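PDB 6Z0W: flagellar biosynthetic protein FlhB from Shewanella putrefaciens CN-32, which is probably required, as part of the flagellar type III export apparatus, to form the basal-body rod, and is represented here by its cytoplasmic domain. Local coordinates for residues Asn14-Val19 with Ala28-Val33; Ile62-Ala67 with Arg111-Ile116; Ala37-Ile42 with Gln82-Gly87; Lys44-Val49 with Ala73-Thr78. All blocks are in the same frame, centred on the assembly; numbering follows the deposited sequence.

Interaction 1: Asn14-Val19 with Ala28-Val33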
loop_
_atom_site.group_PDB
_atom_site.type_symbol
_atom_site.label_atom_id
_atom_site.label_comp_id
_atom_site.label_asym_id
_atom_site.label_seq_id
_atom_site.Cartn_x
_atom_site.Cartn_y
_atom_site.Cartn_z
ATOM N N ASN A 14 -5.827 -11.382 -2.111
ATOM C CA ASN A 14 -7.082 -10.652 -1.941
ATOM C C ASN A 14 -6.897 -9.135 -2.028
ATOM O O ASN A 14 -7.873 -8.404 -1.913
ATOM C CB ASN A 14 -7.736 -11.018 -0.606
ATOM C CG ASN A 14 -7.934 -12.506 -0.448
ATOM O OD1 ASN A 14 -8.269 -13.204 -1.402
ATOM N ND2 ASN A 14 -7.663 -13.012 0.745
ATOM N N ALA A 15 -5.685 -8.658 -2.270
ATOM C CA ALA A 15 -5.410 -7.234 -2.288
ATOM C C ALA A 15 -6.048 -6.579 -3.511
ATOM O O ALA A 15 -6.145 -7.180 -4.579
ATOM C CB ALA A 15 -3.891 -6.987 -2.317
ATOM N N ASP A 16 -6.402 -5.303 -3.376
ATOM C CA ASP A 16 -6.771 -4.536 -4.561
ATOM C C ASP A 16 -5.573 -3.867 -5.227
ATOM O O ASP A 16 -5.604 -3.631 -6.439
ATOM C CB ASP A 16 -7.812 -3.488 -4.185
ATOM C CG ASP A 16 -9.160 -4.108 -3.912
ATOM O OD1 ASP A 16 -9.617 -4.851 -4.797
ATOM O OD2 ASP A 16 -9.730 -3.896 -2.816
ATOM N N VAL A 17 -4.520 -3.562 -4.469
ATOM C CA VAL A 17 -3.360 -2.854 -5.001
ATOM C C VAL A 17 -2.208 -3.098 -4.046
ATOM O O VAL A 17 -2.422 -3.362 -2.858
ATOM C CB VAL A 17 -3.658 -1.340 -5.177
ATOM C CG1 VAL A 17 -3.707 -0.647 -3.818
ATOM C CG2 VAL A 17 -2.608 -0.662 -6.077
ATOM N N ILE A 18 -0.984 -3.067 -4.577
ATOM C CA ILE A 18 0.247 -2.968 -3.790
ATOM C C ILE A 18 0.851 -1.604 -4.069
ATOM O O ILE A 18 1.163 -1.285 -5.221
ATOM C CB ILE A 18 1.275 -4.056 -4.137
ATOM C CG1 ILE A 18 0.618 -5.399 -4.403
ATOM C CG2 ILE A 18 2.373 -4.137 -3.053
ATOM C CD1 ILE A 18 -0.054 -6.031 -3.227
ATOM N N VAL A 19 1.005 -0.796 -3.028
ATOM C CA VAL A 19 1.720 0.470 -3.109
ATOM C C VAL A 19 3.147 0.212 -2.680
ATOM O O VAL A 19 3.391 -0.354 -1.600
ATOM C CB VAL A 19 1.069 1.532 -2.220
ATOM C CG1 VAL A 19 1.769 2.895 -2.407
ATOM C CG2 VAL A 19 -0.436 1.593 -2.536
ATOM N N ALA A 28 0.156 -4.187 0.838
ATOM C CA ALA A 28 -0.979 -4.729 0.101
ATOM C C ALA A 28 -2.260 -4.169 0.719
ATOM O O ALA A 28 -2.578 -4.448 1.893
ATOM C CB ALA A 28 -0.964 -6.267 0.121
ATOM N N VAL A 29 -2.998 -3.387 -0.070
ATOM C CA VAL A 29 -4.163 -2.646 0.404
ATOM C C VAL A 29 -5.441 -3.290 -0.134
ATOM O O VAL A 29 -5.512 -3.672 -1.310
ATOM C CB VAL A 29 -4.058 -1.161 -0.009
ATOM C CG1 VAL A 29 -5.310 -0.349 0.443
ATOM C CG2 VAL A 29 -2.781 -0.545 0.558
ATOM N N LYS A 30 -6.466 -3.379 0.722
ATOM C CA LYS A 30 -7.778 -3.873 0.315
ATOM C C LYS A 30 -8.865 -2.880 0.712
ATOM O O LYS A 30 -8.795 -2.270 1.780
ATOM C CB LYS A 30 -8.092 -5.252 0.946
ATOM C CG LYS A 30 -9.365 -5.939 0.404
ATOM C CD LYS A 30 -9.432 -7.392 0.909
ATOM C CE LYS A 30 -10.588 -8.204 0.281
ATOM N NZ LYS A 30 -10.569 -8.142 -1.217
ATOM N N TYR A 31 -9.857 -2.719 -0.162
ATOM C CA TYR A 31 -11.068 -1.953 0.124
ATOM C C TYR A 31 -12.249 -2.909 0.085
ATOM O O TYR A 31 -12.558 -3.475 -0.968
ATOM C CB TYR A 31 -11.282 -0.832 -0.889
ATOM C CG TYR A 31 -12.548 0.003 -0.669
ATOM C CD1 TYR A 31 -12.653 0.849 0.437
ATOM C CD2 TYR A 31 -13.623 -0.051 -1.570
ATOM C CE1 TYR A 31 -13.777 1.617 0.652
ATOM C CE2 TYR A 31 -14.784 0.734 -1.373
ATOM C CZ TYR A 31 -14.855 1.556 -0.259
ATOM O OH TYR A 31 -15.972 2.339 -0.023
ATOM N N ASP A 32 -12.914 -3.080 1.221
ATOM C CA ASP A 32 -14.041 -4.011 1.304
ATOM C C ASP A 32 -15.035 -3.339 2.242
ATOM O O ASP A 32 -14.946 -3.490 3.463
ATOM C CB ASP A 32 -13.576 -5.387 1.790
ATOM C CG ASP A 32 -14.706 -6.412 1.893
ATOM O OD1 ASP A 32 -15.861 -6.122 1.505
ATOM O OD2 ASP A 32 -14.430 -7.526 2.401
ATOM N N VAL A 33 -15.954 -2.564 1.662
ATOM C CA VAL A 33 -16.791 -1.685 2.461
ATOM C C VAL A 33 -17.755 -2.473 3.347
ATOM O O VAL A 33 -18.226 -1.947 4.368
ATOM C CB VAL A 33 -17.512 -0.671 1.534
ATOM C CG1 VAL A 33 -18.725 -1.288 0.893
ATOM C CG2 VAL A 33 -17.886 0.613 2.288
HETATM O O HOH W 1 -11.657 -6.013 -2.398
#
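Asp16 and Val17 both face Val29 across the hairpin, so that one carbonyl receives two successive amides. Asp16 N gives the firmer bond to Val29 O, at 2.8 Å, whereas the one from Val17 N to the same oxygen, 3.3 Å long, is weak. Regular pairing then resumes as Val29 N reaches Val17 O at 2.8 Å, almost straight (172°). The extra residue at the bulge is an aspartate with a carboxylate to spare for the partner strand: its OD2 accepts Tyr31 N at 2.9 Å and is also joined by a water to Lys30 NZ. The lysine runs out extended and bends only at its last torsion (chi4 53°), which brings NZ to Asn14 O at 2.8 Å, in the carbonyl plane. A leucine here would probably leave Asn14 O and the bridging water without their ammonium partner. Beta-branched Val17 and Val29 lie side by side, CG1 of Val17 3.9 Å from CB of Val29, on the face covered by helix 89-100. On the other face the small Ala28 admits Ile18 CD1 tightly, 3.5 Å from Ala28 CB, beneath helix 47-59. This is a classic beta bulge in an antiparallel hairpin of the FlhB cytoplasmic fold.

Interaction 2: Ile62-Ala67 with Arg111-Ile116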
loop_
_atom_site.group_PDB
_atom_site.type_symbol
_atom_site.label_atom_id
_atom_site.label_comp_id
_atom_site.label_asym_id
_atom_site.label_seq_id
_atom_site.Cartn_x
_atom_site.Cartn_y
_atom_site.Cartn_z
ATOM N N ILE A 62 -2.377 -8.424 -9.688
ATOM C CA ILE A 62 -2.786 -7.339 -8.808
ATOM C C ILE A 62 -1.912 -6.126 -9.099
ATOM O O ILE A 62 -0.674 -6.223 -9.086
ATOM C CB ILE A 62 -2.716 -7.764 -7.335
ATOM C CG1 ILE A 62 -3.811 -8.810 -7.072
ATOM C CG2 ILE A 62 -2.856 -6.538 -6.402
ATOM C CD1 ILE A 62 -3.725 -9.519 -5.761
ATOM N N ALA A 63 -2.556 -4.985 -9.375
ATOM C CA ALA A 63 -1.824 -3.771 -9.731
ATOM C C ALA A 63 -0.795 -3.398 -8.657
ATOM O O ALA A 63 -1.077 -3.403 -7.457
ATOM C CB ALA A 63 -2.791 -2.611 -9.949
ATOM N N ILE A 64 0.413 -3.109 -9.097
ATOM C CA ILE A 64 1.483 -2.636 -8.239
ATOM C C ILE A 64 1.798 -1.217 -8.689
ATOM O O ILE A 64 2.109 -0.995 -9.865
ATOM C CB ILE A 64 2.731 -3.518 -8.360
ATOM C CG1 ILE A 64 2.400 -4.983 -8.033
ATOM C CG2 ILE A 64 3.845 -2.928 -7.498
ATOM C CD1 ILE A 64 3.509 -5.950 -8.404
ATOM N N VAL A 65 1.698 -0.244 -7.792
ATOM C CA VAL A 65 1.944 1.134 -8.205
ATOM C C VAL A 65 2.980 1.745 -7.279
ATOM O O VAL A 65 2.990 1.472 -6.074
ATOM C CB VAL A 65 0.653 1.979 -8.264
ATOM C CG1 VAL A 65 -0.470 1.169 -8.919
ATOM C CG2 VAL A 65 0.221 2.428 -6.898
ATOM N N SER A 66 3.882 2.538 -7.858
ATOM C CA SER A 66 4.942 3.184 -7.102
ATOM C C SER A 66 4.504 4.599 -6.745
ATOM O O SER A 66 4.371 5.460 -7.627
ATOM C CB SER A 66 6.256 3.221 -7.873
ATOM O OG SER A 66 7.205 3.926 -7.088
ATOM N N ALA A 67 4.324 4.835 -5.445
ATOM C CA ALA A 67 4.159 6.181 -4.895
ATOM C C ALA A 67 4.912 6.194 -3.571
ATOM O O ALA A 67 4.327 5.935 -2.517
ATOM C CB ALA A 67 2.676 6.536 -4.716
ATOM N N ARG A 111 7.664 -6.485 -15.635
ATOM C CA ARG A 111 6.950 -5.221 -15.571
ATOM C C ARG A 111 7.329 -4.457 -14.315
ATOM O O ARG A 111 7.341 -5.011 -13.215
ATOM C CB ARG A 111 5.440 -5.444 -15.592
ATOM C CG ARG A 111 4.784 -5.199 -16.939
ATOM C CD ARG A 111 3.244 -5.270 -16.852
ATOM N NE ARG A 111 2.730 -6.293 -15.933
ATOM C CZ ARG A 111 2.978 -7.604 -16.000
ATOM N NH1 ARG A 111 3.749 -8.113 -16.957
ATOM N NH2 ARG A 111 2.440 -8.417 -15.097
ATOM N N LYS A 112 7.642 -3.188 -14.485
ATOM C CA LYS A 112 7.915 -2.330 -13.348
ATOM C C LYS A 112 6.618 -1.734 -12.810
ATOM O O LYS A 112 5.620 -1.617 -13.534
ATOM C CB LYS A 112 8.885 -1.224 -13.755
ATOM C CG LYS A 112 10.187 -1.746 -14.336
ATOM C CD LYS A 112 10.559 -1.022 -15.624
ATOM C CE LYS A 112 9.931 -1.678 -16.856
ATOM N NZ LYS A 112 10.540 -1.150 -18.116
ATOM N N PRO A 113 6.596 -1.372 -11.526
ATOM C CA PRO A 113 5.406 -0.732 -10.959
ATOM C C PRO A 113 5.015 0.509 -11.742
ATOM O O PRO A 113 5.854 1.181 -12.341
ATOM C CB PRO A 113 5.845 -0.366 -9.540
ATOM C CG PRO A 113 6.906 -1.332 -9.222
ATOM C CD PRO A 113 7.636 -1.593 -10.508
ATOM N N ILE A 114 3.721 0.805 -11.728
ATOM C CA ILE A 114 3.185 2.009 -12.353
ATOM C C ILE A 114 3.506 3.207 -11.465
ATOM O O ILE A 114 3.097 3.250 -10.295
ATOM C CB ILE A 114 1.673 1.877 -12.595
ATOM C CG1 ILE A 114 1.378 0.554 -13.314
ATOM C CG2 ILE A 114 1.180 3.052 -13.393
ATOM C CD1 ILE A 114 -0.010 -0.064 -13.020
ATOM N N PRO A 115 4.229 4.203 -11.971
ATOM C CA PRO A 115 4.472 5.414 -11.178
ATOM C C PRO A 115 3.226 6.284 -11.187
ATOM O O PRO A 115 2.729 6.658 -12.251
ATOM C CB PRO A 115 5.640 6.090 -11.909
ATOM C CG PRO A 115 6.074 5.111 -13.010
ATOM C CD PRO A 115 4.871 4.265 -13.292
ATOM N N ILE A 116 2.695 6.581 -10.009
ATOM C CA ILE A 116 1.524 7.436 -9.888
ATOM C C ILE A 116 1.927 8.662 -9.084
ATOM O O ILE A 116 2.362 8.530 -7.932
ATOM C CB ILE A 116 0.331 6.734 -9.220
ATOM C CG1 ILE A 116 0.108 5.349 -9.818
ATOM C CG2 ILE A 116 -0.915 7.575 -9.394
ATOM C CD1 ILE A 116 -0.402 5.363 -11.233
#
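Ile64 lays its CG2 branch across the Pro113 ring, 3.8 Å from Pro113 CB, while on the reverse face of the sheet Val65 meets Ile116 at a slant, Val65 CB standing 3.8 Å from Ile116 CG1. The Ile64 methyl gets there because CG2 lies trans to the backbone N, leaving CG1 to point elsewhere (chi1 -57°). Val65 and Ile114 share the face packed against helix 89-100, where Val95 and Tyr98 receive them; their closest side-chain approach, Val65 CG1 to Ile114 CD1, is a loose 4.3 Å. Ser66 shares the other face with Pro115, and its CB rests 4.0 Å from Pro113 CB while its hydroxyl is bonded to Asn21. Beta-branched residues suit these extended strands, and the compact, puckered proline ring offers Ile64 an apolar surface. The backbones run parallel. Ile114 N donates to Ile64 O at 3.1 Å, Ser66 N to Ile114 O at 2.7 Å, and Ile116 N to Ser66 O at 3.1 Å. The middle bond is short, but its donor stands 41° out of the carbonyl plane. Both donors from the 111-116 side belong to isoleucines. The prolines alternate with them at positions where this pairing asks for no amide hydrogen, so a proline-rich segment can still add a parallel edge strand to the sheet.

Interaction 3: Ala37-Ile42 with Gln82-Gly87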
loop_
_atom_site.group_PDB
_atom_site.type_symbol
_atom_site.label_atom_id
_atom_site.label_comp_id
_atom_site.label_asym_id
_atom_site.label_seq_id
_atom_site.Cartn_x
_atom_site.Cartn_y
_atom_site.Cartn_z
ATOM N N ALA A 37 -15.185 1.269 6.309
ATOM C CA ALA A 37 -15.260 2.441 5.452
ATOM C C ALA A 37 -13.901 2.758 4.835
ATOM O O ALA A 37 -13.830 3.236 3.692
ATOM C CB ALA A 37 -15.784 3.636 6.264
ATOM N N ALA A 38 -12.786 2.508 5.579
ATOM C CA ALA A 38 -11.495 2.876 4.988
ATOM C C ALA A 38 -10.736 1.643 4.476
ATOM O O ALA A 38 -10.886 0.546 5.022
ATOM C CB ALA A 38 -10.620 3.602 6.011
ATOM N N PRO A 39 -9.899 1.789 3.442
ATOM C CA PRO A 39 -9.073 0.655 3.023
ATOM C C PRO A 39 -8.234 0.167 4.193
ATOM O O PRO A 39 -7.921 0.921 5.121
ATOM C CB PRO A 39 -8.192 1.238 1.911
ATOM C CG PRO A 39 -8.884 2.483 1.454
ATOM C CD PRO A 39 -9.562 3.019 2.696
ATOM N N PHE A 40 -7.889 -1.108 4.156
ATOM C CA PHE A 40 -7.073 -1.696 5.200
ATOM C C PHE A 40 -5.886 -2.442 4.599
ATOM O O PHE A 40 -5.898 -2.862 3.438
ATOM C CB PHE A 40 -7.879 -2.648 6.107
ATOM C CG PHE A 40 -8.850 -3.545 5.372
ATOM C CD1 PHE A 40 -8.527 -4.870 5.068
ATOM C CD2 PHE A 40 -10.112 -3.071 5.025
ATOM C CE1 PHE A 40 -9.446 -5.683 4.396
ATOM C CE2 PHE A 40 -11.014 -3.872 4.372
ATOM C CZ PHE A 40 -10.690 -5.178 4.058
ATOM N N VAL A 41 -4.860 -2.630 5.425
ATOM C CA VAL A 41 -3.641 -3.304 4.990
ATOM C C VAL A 41 -3.775 -4.781 5.339
ATOM O O VAL A 41 -4.032 -5.121 6.494
ATOM C CB VAL A 41 -2.403 -2.675 5.654
ATOM C CG1 VAL A 41 -1.198 -3.577 5.534
ATOM C CG2 VAL A 41 -2.138 -1.279 5.044
ATOM N N ILE A 42 -3.608 -5.664 4.351
ATOM C CA ILE A 42 -3.693 -7.105 4.603
ATOM C C ILE A 42 -2.348 -7.798 4.485
ATOM O O ILE A 42 -2.232 -8.971 4.890
ATOM C CB ILE A 42 -4.722 -7.787 3.677
ATOM C CG1 ILE A 42 -4.303 -7.613 2.217
ATOM C CG2 ILE A 42 -6.078 -7.167 3.866
ATOM C CD1 ILE A 42 -5.262 -8.287 1.264
ATOM N N GLN A 82 -5.475 -3.494 9.740
ATOM C CA GLN A 82 -5.928 -2.228 10.292
ATOM C C GLN A 82 -6.249 -1.253 9.158
ATOM O O GLN A 82 -5.639 -1.301 8.085
ATOM C CB GLN A 82 -4.854 -1.642 11.232
ATOM C CG GLN A 82 -5.303 -0.433 12.052
ATOM C CD GLN A 82 -4.171 0.265 12.848
ATOM O OE1 GLN A 82 -2.971 0.170 12.520
ATOM N NE2 GLN A 82 -4.572 0.968 13.914
ATOM N N GLN A 83 -7.250 -0.386 9.377
ATOM C CA GLN A 83 -7.519 0.675 8.413
ATOM C C GLN A 83 -6.408 1.715 8.408
ATOM O O GLN A 83 -5.837 2.059 9.449
ATOM C CB GLN A 83 -8.862 1.364 8.708
ATOM C CG GLN A 83 -9.924 0.399 9.191
ATOM C CD GLN A 83 -11.281 1.046 9.413
ATOM O OE1 GLN A 83 -11.803 1.762 8.549
ATOM N NE2 GLN A 83 -11.846 0.816 10.595
ATOM N N ILE A 84 -6.092 2.206 7.215
ATOM C CA ILE A 84 -5.178 3.339 7.059
ATOM C C ILE A 84 -5.709 4.530 7.850
ATOM O O ILE A 84 -6.930 4.656 8.044
ATOM C CB ILE A 84 -5.010 3.739 5.582
ATOM C CG1 ILE A 84 -6.384 4.145 5.012
ATOM C CG2 ILE A 84 -4.370 2.619 4.822
ATOM C CD1 ILE A 84 -6.345 4.670 3.583
ATOM N N PRO A 85 -4.833 5.431 8.297
ATOM C CA PRO A 85 -5.299 6.661 8.949
ATOM C C PRO A 85 -6.141 7.507 8.009
ATOM O O PRO A 85 -5.943 7.523 6.785
ATOM C CB PRO A 85 -3.997 7.396 9.301
ATOM C CG PRO A 85 -2.916 6.362 9.204
ATOM C CD PRO A 85 -3.370 5.418 8.134
ATOM N N GLU A 86 -7.037 8.269 8.612
ATOM C CA GLU A 86 -7.914 9.139 7.843
ATOM C C GLU A 86 -7.121 10.116 6.970
ATOM O O GLU A 86 -7.544 10.426 5.849
ATOM C CB GLU A 86 -8.849 9.850 8.818
ATOM C CG GLU A 86 -9.342 11.208 8.411
ATOM C CD GLU A 86 -9.897 11.979 9.603
ATOM O OE1 GLU A 86 -9.132 12.742 10.233
ATOM O OE2 GLU A 86 -11.096 11.812 9.916
ATOM N N GLY A 87 -5.946 10.559 7.422
ATOM C CA GLY A 87 -5.182 11.501 6.627
ATOM C C GLY A 87 -4.707 10.947 5.291
ATOM O O GLY A 87 -4.289 11.728 4.425
#
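Phe40 and Gln83 come together backbone to backbone, their CA atoms 4.0 Å apart, in a single beta bridge. A hydrogen bond flanks the pair at each end: Val41 N donates to Gln82 O at 3.1 Å, and Ile84 N returns one of the same length to Pro39 O. Two CA-H...O contacts add weaker support: Gln83 CA lies 3.3 Å from Pro39 O, and Phe40 CA 3.2 Å from Gln82 O. A third bond comes from a side chain. Gln83 leaves the backbone with CG trans to its carbonyl carbon and then runs extended, which carries OE1 to Ala38 N at 3.2 Å; the donor is tilted 18° from the amide carbonyl plane. Glutamine suits this spot, being long enough to reach back along the 37-42 segment and having a carbonyl to offer there. The small CB of Ala38 lets the amide come close.

Apolar contact completes the first shell, for Ile84 extends CD1 against the Pro39 ring, 3.7 Å from Pro39 CD. Beyond it, Val29 and the helix 89-100 residues Val92 and Leu96 surround Pro39, and Val92 also touches Ile84, so the pair lies at the border of sheet and helix. Phe40 is placed by backbone pairing with Lys30, while its ring makes a cation-pi contact with Arg35. Strand 40-46 is the outermost on its side of the sheet within this chain, and the contact is an isolated beta bridge tying the loop before helix 89-100 to that edge strand.

Interaction 4: Lys44-Val49 with Ala73-Thr78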
loop_
_atom_site.group_PDB
_atom_site.type_symbol
_atom_site.label_atom_id
_atom_site.label_comp_id
_atom_site.label_asym_id
_atom_site.label_seq_id
_atom_site.Cartn_x
_atom_site.Cartn_y
_atom_site.Cartn_z
ATOM N N LYS A 44 2.150 -6.502 4.573
ATOM C CA LYS A 44 3.160 -5.472 4.449
ATOM C C LYS A 44 4.524 -6.069 4.767
ATOM O O LYS A 44 4.632 -7.044 5.506
ATOM C CB LYS A 44 2.870 -4.273 5.373
ATOM C CG LYS A 44 3.156 -4.470 6.867
ATOM C CD LYS A 44 2.964 -3.094 7.534
ATOM C CE LYS A 44 3.343 -3.000 8.998
ATOM N NZ LYS A 44 2.900 -1.667 9.548
ATOM N N GLY A 45 5.562 -5.468 4.198
ATOM C CA GLY A 45 6.920 -5.910 4.460
ATOM C C GLY A 45 7.904 -4.938 3.861
ATOM O O GLY A 45 7.557 -4.104 3.014
ATOM N N VAL A 46 9.138 -5.036 4.326
ATOM C CA VAL A 46 10.184 -4.253 3.708
ATOM C C VAL A 46 11.158 -5.200 3.043
ATOM O O VAL A 46 11.165 -6.418 3.283
ATOM C CB VAL A 46 10.913 -3.316 4.696
ATOM C CG1 VAL A 46 9.934 -2.296 5.281
ATOM C CG2 VAL A 46 11.643 -4.133 5.792
ATOM N N ASP A 47 11.978 -4.610 2.175
ATOM C CA ASP A 47 13.114 -5.284 1.564
ATOM C C ASP A 47 12.689 -6.594 0.906
ATOM O O ASP A 47 11.894 -6.569 -0.039
ATOM C CB ASP A 47 14.203 -5.455 2.612
ATOM C CG ASP A 47 14.677 -4.100 3.170
ATOM O OD1 ASP A 47 14.524 -3.074 2.463
ATOM O OD2 ASP A 47 15.202 -4.059 4.301
ATOM N N ASP A 48 13.199 -7.737 1.375
ATOM C CA ASP A 48 12.928 -8.981 0.660
ATOM C C ASP A 48 11.472 -9.394 0.801
ATOM O O ASP A 48 10.887 -9.945 -0.140
ATOM C CB ASP A 48 13.817 -10.109 1.151
ATOM C CG ASP A 48 13.425 -11.441 0.552
ATOM O OD1 ASP A 48 13.653 -11.645 -0.668
ATOM O OD2 ASP A 48 12.870 -12.278 1.302
ATOM N N VAL A 49 10.887 -9.170 1.978
ATOM C CA VAL A 49 9.473 -9.466 2.160
ATOM C C VAL A 49 8.638 -8.594 1.233
ATOM O O VAL A 49 7.589 -9.020 0.735
ATOM C CB VAL A 49 9.086 -9.283 3.640
ATOM C CG1 VAL A 49 7.586 -9.505 3.835
ATOM C CG2 VAL A 49 9.914 -10.232 4.538
ATOM N N ALA A 73 4.340 6.004 4.216
ATOM C CA ALA A 73 3.396 6.507 5.210
ATOM C C ALA A 73 2.389 5.431 5.622
ATOM O O ALA A 73 2.067 5.293 6.809
ATOM C CB ALA A 73 2.685 7.734 4.673
ATOM N N ILE A 74 1.895 4.645 4.664
ATOM C CA ILE A 74 0.999 3.545 5.015
ATOM C C ILE A 74 1.714 2.555 5.925
ATOM O O ILE A 74 1.209 2.186 6.990
ATOM C CB ILE A 74 0.476 2.837 3.754
ATOM C CG1 ILE A 74 -0.454 3.723 2.945
ATOM C CG2 ILE A 74 -0.281 1.580 4.143
ATOM C CD1 ILE A 74 -0.685 3.172 1.563
ATOM N N TYR A 75 2.896 2.095 5.502
ATOM C CA TYR A 75 3.629 1.089 6.268
ATOM C C TYR A 75 3.826 1.532 7.717
ATOM O O TYR A 75 3.586 0.751 8.652
ATOM C CB TYR A 75 4.978 0.807 5.602
ATOM C CG TYR A 75 5.733 -0.349 6.236
ATOM C CD1 TYR A 75 5.651 -1.623 5.698
ATOM C CD2 TYR A 75 6.503 -0.165 7.391
ATOM C CE1 TYR A 75 6.317 -2.688 6.274
ATOM C CE2 TYR A 75 7.190 -1.234 7.981
ATOM C CZ TYR A 75 7.091 -2.490 7.417
ATOM O OH TYR A 75 7.747 -3.575 7.964
ATOM N N HIS A 76 4.219 2.797 7.916
ATOM C CA HIS A 76 4.586 3.300 9.239
ATOM C C HIS A 76 3.400 3.516 10.154
ATOM O O HIS A 76 3.600 3.570 11.373
ATOM C CB HIS A 76 5.342 4.619 9.122
ATOM C CG HIS A 76 6.674 4.486 8.464
ATOM N ND1 HIS A 76 7.196 5.459 7.641
ATOM C CD2 HIS A 76 7.586 3.491 8.503
ATOM C CE1 HIS A 76 8.376 5.069 7.202
ATOM N NE2 HIS A 76 8.635 3.878 7.709
ATOM N N THR A 77 2.185 3.636 9.599
ATOM C CA THR A 77 1.012 4.106 10.326
ATOM C C THR A 77 -0.124 3.086 10.407
ATOM O O THR A 77 -1.155 3.382 11.027
ATOM C CB THR A 77 0.463 5.378 9.670
ATOM O OG1 THR A 77 -0.051 5.060 8.369
ATOM C CG2 THR A 77 1.524 6.461 9.557
ATOM N N THR A 78 0.025 1.912 9.792
ATOM C CA THR A 78 -1.059 0.946 9.644
ATOM C C THR A 78 -0.518 -0.450 9.913
ATOM O O THR A 78 0.253 -0.965 9.091
ATOM C CB THR A 78 -1.649 0.996 8.220
ATOM O OG1 THR A 78 -1.868 2.357 7.834
ATOM C CG2 THR A 78 -2.974 0.216 8.150
#
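Lys44 and Val46 clasp the Tyr75 ring between them, one over each face. Of the ring contacts, the lysine supplies two: its CD makes a CH-pi contact 3.9 Å from the centroid, and further on NZ stands 4.5 Å from it, only 8° off the ring normal, in a cation-pi interaction. Val46 CG1 makes the CH-pi contact on the opposite face, its nearest ring atom being Tyr75 CZ at 3.6 Å. Gly45 N sits at the edge, in plane; a CB would point away, into Val49 CG1. The hydrogen bonds are made by the ammonium group. With its chain extended beyond CG, Lys44 brings NZ to Tyr75 O at 2.7 Å, in the carbonyl plane, and to Thr78 O at 2.8 Å, well above that carbonyl's plane. Within the helix, Thr77 OG1 donates to Ala73 O at 2.6 Å. If a methionine replaced Lys44, the carbonyls of Tyr75 and Thr78 would probably lose their common donor and the ring its cation. Because both carbonyls lie where helix 68-77 ends, the positive charge is likely to be favoured by the helix dipole as well as by the aromatic face, joining strand to helix through electrostatics and apolar cover together.

The mixed sheet ties all four contacts together. Interactions 1 and 2, with centres 13 Å apart, are joined by probable hydrogen bonds from Ile18 N to Ala63 O (2.9 Å) and from Val65 N to Ile18 O (2.8 Å), where strands 17-20 and 64-66 run side by side. On its other flank interaction 1 meets interaction 3 through Phe40 N and Lys30 O, a probable bond of 2.8 Å. Interactions 3 and 4 both use strand 40-46 and touch again where Val41 CG2 packs on Ile74 CG2 at 3.5 Å. Interactions 2 and 3 lie on opposite sides of the chain's centre, their own centres about 20 Å apart.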